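Extracellular solute-binding protein, family 1 (Trichodesmium erythraeum IMS101, PDB 6G7N) binds ferric iron and probably serves as the extracellular solute-binding component of an ABC-type iron uptake system. Local coordinates at residues A[101-106]-A[175-180]; A[133-136]-A[141-144]. All coordinates share one frame; numbering follows the deposited sequence.

Interaction 1: residues A[101-106]-A[175-180]; sequences RARVIM and GNDTAQ. With DAL (D-alanine), chain C.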
loop_
_atom_site.group_PDB
_atom_site.type_symbol
_atom_site.label_atom_id
_atom_site.label_comp_id
_atom_site.label_asym_id
_atom_site.label_seq_id
_atom_site.Cartn_x
_atom_site.Cartn_y
_atom_site.Cartn_z
ATOM N N ARG A 101 2.485 -0.466 -4.236
ATOM C CA ARG A 101 1.326 -1.311 -4.536
ATOM C C ARG A 101 0.293 -0.459 -5.257
ATOM O O ARG A 101 0.272 0.744 -5.149
ATOM C CB ARG A 101 0.758 -1.968 -3.271
ATOM C CG ARG A 101 0.304 -1.000 -2.159
ATOM C CD ARG A 101 1.365 -0.663 -1.116
ATOM N NE ARG A 101 1.908 -1.805 -0.407
ATOM C CZ ARG A 101 1.244 -2.535 0.504
ATOM N NH1 ARG A 101 1.813 -3.607 1.008
ATOM N NH2 ARG A 101 0.012 -2.217 0.888
ATOM N N ALA A 102 -0.602 -1.109 -5.988
ATOM C CA ALA A 102 -1.720 -0.417 -6.665
ATOM C C ALA A 102 -3.031 -0.995 -6.180
ATOM O O ALA A 102 -3.154 -2.205 -6.005
ATOM C CB ALA A 102 -1.622 -0.585 -8.179
ATOM N N ARG A 103 -4.027 -0.126 -5.949
ATOM C CA ARG A 103 -5.354 -0.602 -5.579
ATOM C C ARG A 103 -6.181 -0.635 -6.861
ATOM O O ARG A 103 -6.469 0.400 -7.458
ATOM C CB ARG A 103 -5.980 0.223 -4.448
ATOM C CG ARG A 103 -7.172 -0.475 -3.785
ATOM C CD ARG A 103 -7.326 -0.093 -2.318
ATOM N NE ARG A 103 -8.291 -0.910 -1.591
ATOM C CZ ARG A 103 -8.047 -2.161 -1.178
ATOM N NH1 ARG A 103 -6.892 -2.761 -1.415
ATOM N NH2 ARG A 103 -8.987 -2.829 -0.504
ATOM N N VAL A 104 -6.484 -1.858 -7.301
ATOM C CA VAL A 104 -6.944 -2.135 -8.650
ATOM C C VAL A 104 -8.311 -2.776 -8.647
ATOM O O VAL A 104 -8.802 -3.239 -7.616
ATOM C CB VAL A 104 -5.928 -3.013 -9.397
ATOM C CG1 VAL A 104 -4.586 -2.288 -9.468
ATOM C CG2 VAL A 104 -5.802 -4.386 -8.737
ATOM N N ILE A 105 -8.897 -2.841 -9.860
ATOM C CA ILE A 105 -10.150 -3.580 -10.052
ATOM C C ILE A 105 -9.790 -5.015 -10.417
ATOM O O ILE A 105 -9.124 -5.282 -11.433
ATOM C CB ILE A 105 -11.032 -2.953 -11.129
ATOM C CG1 ILE A 105 -11.480 -1.545 -10.725
ATOM C CG2 ILE A 105 -12.271 -3.822 -11.367
ATOM C CD1 ILE A 105 -12.077 -0.728 -11.852
ATOM N N MET A 106 -10.210 -5.944 -9.566
ATOM C CA MET A 106 -10.109 -7.388 -9.828
ATOM C C MET A 106 -11.412 -7.804 -10.492
ATOM O O MET A 106 -12.499 -7.440 -10.001
ATOM C CB MET A 106 -9.933 -8.146 -8.517
ATOM C CG MET A 106 -8.709 -7.724 -7.707
ATOM S SD MET A 106 -7.167 -8.180 -8.549
ATOM C CE MET A 106 -5.953 -7.581 -7.341
ATOM N N GLY A 175 -14.319 -10.180 5.142
ATOM C CA GLY A 175 -13.014 -10.742 4.811
ATOM C C GLY A 175 -11.985 -9.720 4.350
ATOM O O GLY A 175 -12.281 -8.521 4.284
ATOM N N ASN A 176 -10.781 -10.219 4.039
ATOM C CA ASN A 176 -9.659 -9.375 3.642
ATOM C C ASN A 176 -9.583 -9.233 2.121
ATOM O O ASN A 176 -10.542 -9.573 1.406
ATOM C CB ASN A 176 -8.380 -9.934 4.286
ATOM C CG ASN A 176 -8.030 -11.321 3.818
ATOM O OD1 ASN A 176 -8.545 -11.802 2.814
ATOM N ND2 ASN A 176 -7.159 -11.988 4.572
ATOM N N ASP A 177 -8.499 -8.666 1.593
ATOM C CA ASP A 177 -8.430 -8.442 0.155
ATOM C C ASP A 177 -8.453 -9.761 -0.622
ATOM O O ASP A 177 -9.095 -9.882 -1.646
ATOM C CB ASP A 177 -7.170 -7.644 -0.267
ATOM C CG ASP A 177 -7.345 -6.127 -0.292
ATOM O OD1 ASP A 177 -8.363 -5.595 0.247
ATOM O OD2 ASP A 177 -6.452 -5.468 -0.869
ATOM N N THR A 178 -7.710 -10.747 -0.109
ATOM C CA THR A 178 -7.678 -12.066 -0.749
ATOM C C THR A 178 -9.077 -12.694 -0.807
ATOM O O THR A 178 -9.449 -13.332 -1.798
ATOM C CB THR A 178 -6.677 -12.962 0.002
ATOM O OG1 THR A 178 -5.381 -12.367 -0.096
ATOM C CG2 THR A 178 -6.685 -14.384 -0.508
ATOM N N ALA A 179 -9.855 -12.486 0.245
ATOM C CA ALA A 179 -11.234 -12.975 0.266
ATOM C C ALA A 179 -12.062 -12.333 -0.838
ATOM O O ALA A 179 -12.943 -12.991 -1.403
ATOM C CB ALA A 179 -11.873 -12.753 1.621
ATOM N N GLN A 180 -11.782 -11.066 -1.175
ATOM C CA GLN A 180 -12.541 -10.433 -2.263
ATOM C C GLN A 180 -12.175 -11.080 -3.602
ATOM O O GLN A 180 -13.038 -11.320 -4.437
ATOM C CB GLN A 180 -12.320 -8.922 -2.302
ATOM C CG GLN A 180 -12.441 -8.212 -0.971
ATOM C CD GLN A 180 -13.646 -8.577 -0.160
ATOM O OE1 GLN A 180 -14.770 -8.600 -0.661
ATOM N NE2 GLN A 180 -13.413 -8.880 1.116
HETATM N N DAL C . -0.933 -6.695 4.577
HETATM C CA DAL C . 0.525 -7.052 4.593
HETATM C CB DAL C . 1.104 -6.867 5.987
HETATM C C DAL C . 1.322 -6.317 3.566
HETATM O O DAL C . 0.672 -5.632 2.751
HETATM O OXT DAL C . 2.578 -6.438 3.589
#
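Arg-103 and Asp-177 meet in an end-on, two-pronged salt bridge that ties strand 96-108 to the first turn of helix 177-186 in this periplasmic-binding-protein fold. The guanidinium and carboxylate planes lie only 18° apart, and each bond uses a syn lone pair of its oxygen: NH1 of Arg-103 gives to OD2 of Asp-177 at 2.8 Å, and NH2 of Arg-103 to OD1 of Asp-177 at 2.9 Å. With CG anti to the backbone N (chi1 -164°) and the chain stretched out as far as NE, the arginine head is carried across to the helix. Both residues are buried, and Asn-195 N gives a further hydrogen bond to OD2. A leucine at Arg-103 would remove both N-H prongs and would probably leave the buried Asp-177 carboxylate short of its main opposing charge, held chiefly by Asn-195 N. Asn-176, the N-cap, accepts from Ala-179 N through OD1 at 3.0 Å, fixing the start of the helix that carries Asp-177. Two residues earlier on the strand, the bent chain of Arg-101 turns to the ligand pocket, where Glu-270 also pairs with it and, at the guanidinium edge, its NH1 gives a hydrogen bond to O of D-alanine at 2.9 Å.

Interaction 2: residues A[133-136]-A[141-144]; sequences VIRS and YNQS. With FE (Fe (III) ion), chain E.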
loop_
_atom_site.group_PDB
_atom_site.type_symbol
_atom_site.label_atom_id
_atom_site.label_comp_id
_atom_site.label_asym_id
_atom_site.label_seq_id
_atom_site.Cartn_x
_atom_site.Cartn_y
_atom_site.Cartn_z
ATOM N N VAL A 133 -17.655 -6.591 -4.789
ATOM C CA VAL A 133 -17.206 -7.023 -3.462
ATOM C C VAL A 133 -15.985 -6.178 -3.037
ATOM O O VAL A 133 -15.061 -5.923 -3.817
ATOM C CB VAL A 133 -16.920 -8.536 -3.387
ATOM C CG1 VAL A 133 -18.216 -9.347 -3.466
ATOM C CG2 VAL A 133 -15.937 -8.995 -4.425
ATOM N N ILE A 134 -15.993 -5.777 -1.773
ATOM C CA ILE A 134 -14.893 -5.014 -1.196
ATOM C C ILE A 134 -14.946 -5.219 0.326
ATOM O O ILE A 134 -16.009 -5.444 0.908
ATOM C CB ILE A 134 -14.964 -3.515 -1.587
ATOM C CG1 ILE A 134 -13.678 -2.756 -1.203
ATOM C CG2 ILE A 134 -16.178 -2.834 -0.965
ATOM C CD1 ILE A 134 -13.577 -1.378 -1.839
ATOM N N ARG A 135 -13.779 -5.127 0.963
ATOM C CA ARG A 135 -13.689 -5.287 2.415
ATOM C C ARG A 135 -14.178 -4.047 3.157
ATOM O O ARG A 135 -14.557 -3.024 2.551
ATOM C CB ARG A 135 -12.260 -5.651 2.806
ATOM C CG ARG A 135 -11.276 -4.512 2.726
ATOM C CD ARG A 135 -9.872 -4.984 2.845
ATOM N NE ARG A 135 -9.532 -5.537 4.140
ATOM C CZ ARG A 135 -8.329 -6.053 4.414
ATOM N NH1 ARG A 135 -7.385 -6.103 3.468
ATOM N NH2 ARG A 135 -8.083 -6.537 5.619
ATOM N N SER A 136 -14.167 -4.148 4.480
ATOM C CA SER A 136 -14.759 -3.129 5.348
ATOM C C SER A 136 -14.059 -1.777 5.282
ATOM O O SER A 136 -12.933 -1.625 4.813
ATOM C CB SER A 136 -14.769 -3.601 6.773
ATOM O OG SER A 136 -13.538 -3.338 7.384
ATOM N N TYR A 141 -6.281 0.528 3.417
ATOM C CA TYR A 141 -6.170 0.651 1.970
ATOM C C TYR A 141 -7.389 1.367 1.385
ATOM O O TYR A 141 -7.282 2.213 0.492
ATOM C CB TYR A 141 -6.000 -0.690 1.275
ATOM C CG TYR A 141 -5.006 -1.658 1.885
ATOM C CD1 TYR A 141 -3.791 -1.210 2.421
ATOM C CD2 TYR A 141 -5.244 -3.017 1.886
ATOM C CE1 TYR A 141 -2.885 -2.099 2.966
ATOM C CE2 TYR A 141 -4.327 -3.931 2.413
ATOM C CZ TYR A 141 -3.137 -3.478 2.937
ATOM O OH TYR A 141 -2.251 -4.356 3.484
ATOM N N ASN A 142 -8.566 0.972 1.879
ATOM C CA ASN A 142 -9.807 1.590 1.453
ATOM C C ASN A 142 -9.898 3.043 1.920
ATOM O O ASN A 142 -10.365 3.906 1.172
ATOM C CB ASN A 142 -10.998 0.823 2.034
ATOM C CG ASN A 142 -11.284 -0.468 1.314
ATOM O OD1 ASN A 142 -10.866 -0.673 0.163
ATOM N ND2 ASN A 142 -12.072 -1.349 1.967
ATOM N N GLN A 143 -9.507 3.308 3.161
ATOM C CA GLN A 143 -9.514 4.676 3.656
ATOM C C GLN A 143 -8.638 5.572 2.765
ATOM O O GLN A 143 -9.025 6.687 2.410
ATOM C CB GLN A 143 -9.062 4.728 5.106
ATOM C CG GLN A 143 -10.040 4.065 6.056
ATOM C CD GLN A 143 -9.503 3.862 7.447
ATOM O OE1 GLN A 143 -8.405 4.293 7.775
ATOM N NE2 GLN A 143 -10.268 3.171 8.270
ATOM N N SER A 144 -7.465 5.061 2.365
ATOM C CA SER A 144 -6.571 5.845 1.539
ATOM C C SER A 144 -7.122 6.086 0.131
ATOM O O SER A 144 -6.970 7.172 -0.423
ATOM C CB SER A 144 -5.175 5.195 1.502
ATOM O OG SER A 144 -4.560 5.409 2.772
HETATM FE FE FE E . -1.403 -5.859 2.571
#
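Tyr-141 and Arg-135 open this contact between the loop after strand 132-133 and the start of helix 140-167, in the fold of a bacterial solute-binding protein whose ferric ion is held by a cluster of tyrosines. NH1 of Arg-135 comes within 3.9 Å of CE2 of Tyr-141, with the guanidinium and ring planes 79° apart, so the two groups are steeply inclined to each other. The ring continues past the arginine to the metal, and OH of Tyr-141 binds the iron at 1.9 Å; Tyr-197 and Tyr-198 bind the same ion. Such close ligation by a ferric ion probably holds the phenol oxygen in its negative, phenolate form.

Asn-142, next along the helix, buries more surface here than any other residue of the two segments. Its CG is turned opposite the carbonyl carbon (chi1 -77°), which sends the amide across to the loop. CG of Arg-135 packs at 3.3 Å from ND2 of Asn-142. On the other branch, OD1 of Asn-142 has CD1 of Ile-134 at 3.4 Å, the isoleucine reaching in from the opposite direction, and this oxygen accepts a hydrogen bond from Arg-103 NH2. The hydrogen bond across the two segments runs from ND2 of Asn-142 to O of Ser-136 at 3.0 Å. With OD1 accepting and ND2 donating, the flip of the amide is fixed. In the ND2 bond the Ser-136 oxygen lies in the amide plane, while the nitrogen stands 50° out of the carbonyl plane.

Overall arrangement
The centres of the two interactions lie about 8 Å apart, on the same side of the chain's centre. In sequence, strand segment 101-106 comes first, then both halves of interaction 2, and finally 175-180, so the local loop-to-helix contact falls within the long excursion that interaction 1 spans. They touch directly: the Asn-142 amide of interaction 2 joins the arginine of the salt bridge in interaction 1, and a longer, weak ion pair runs from Arg-135 NH1 to Asp-177 OD1. Strand 96-108 and the consecutive helices 140-167 and 177-186 are thereby joined by a largely buried polar network, consistent with a second shell that helps position iron-binding Tyr-141 beside Arg-101 of the ligand pocket.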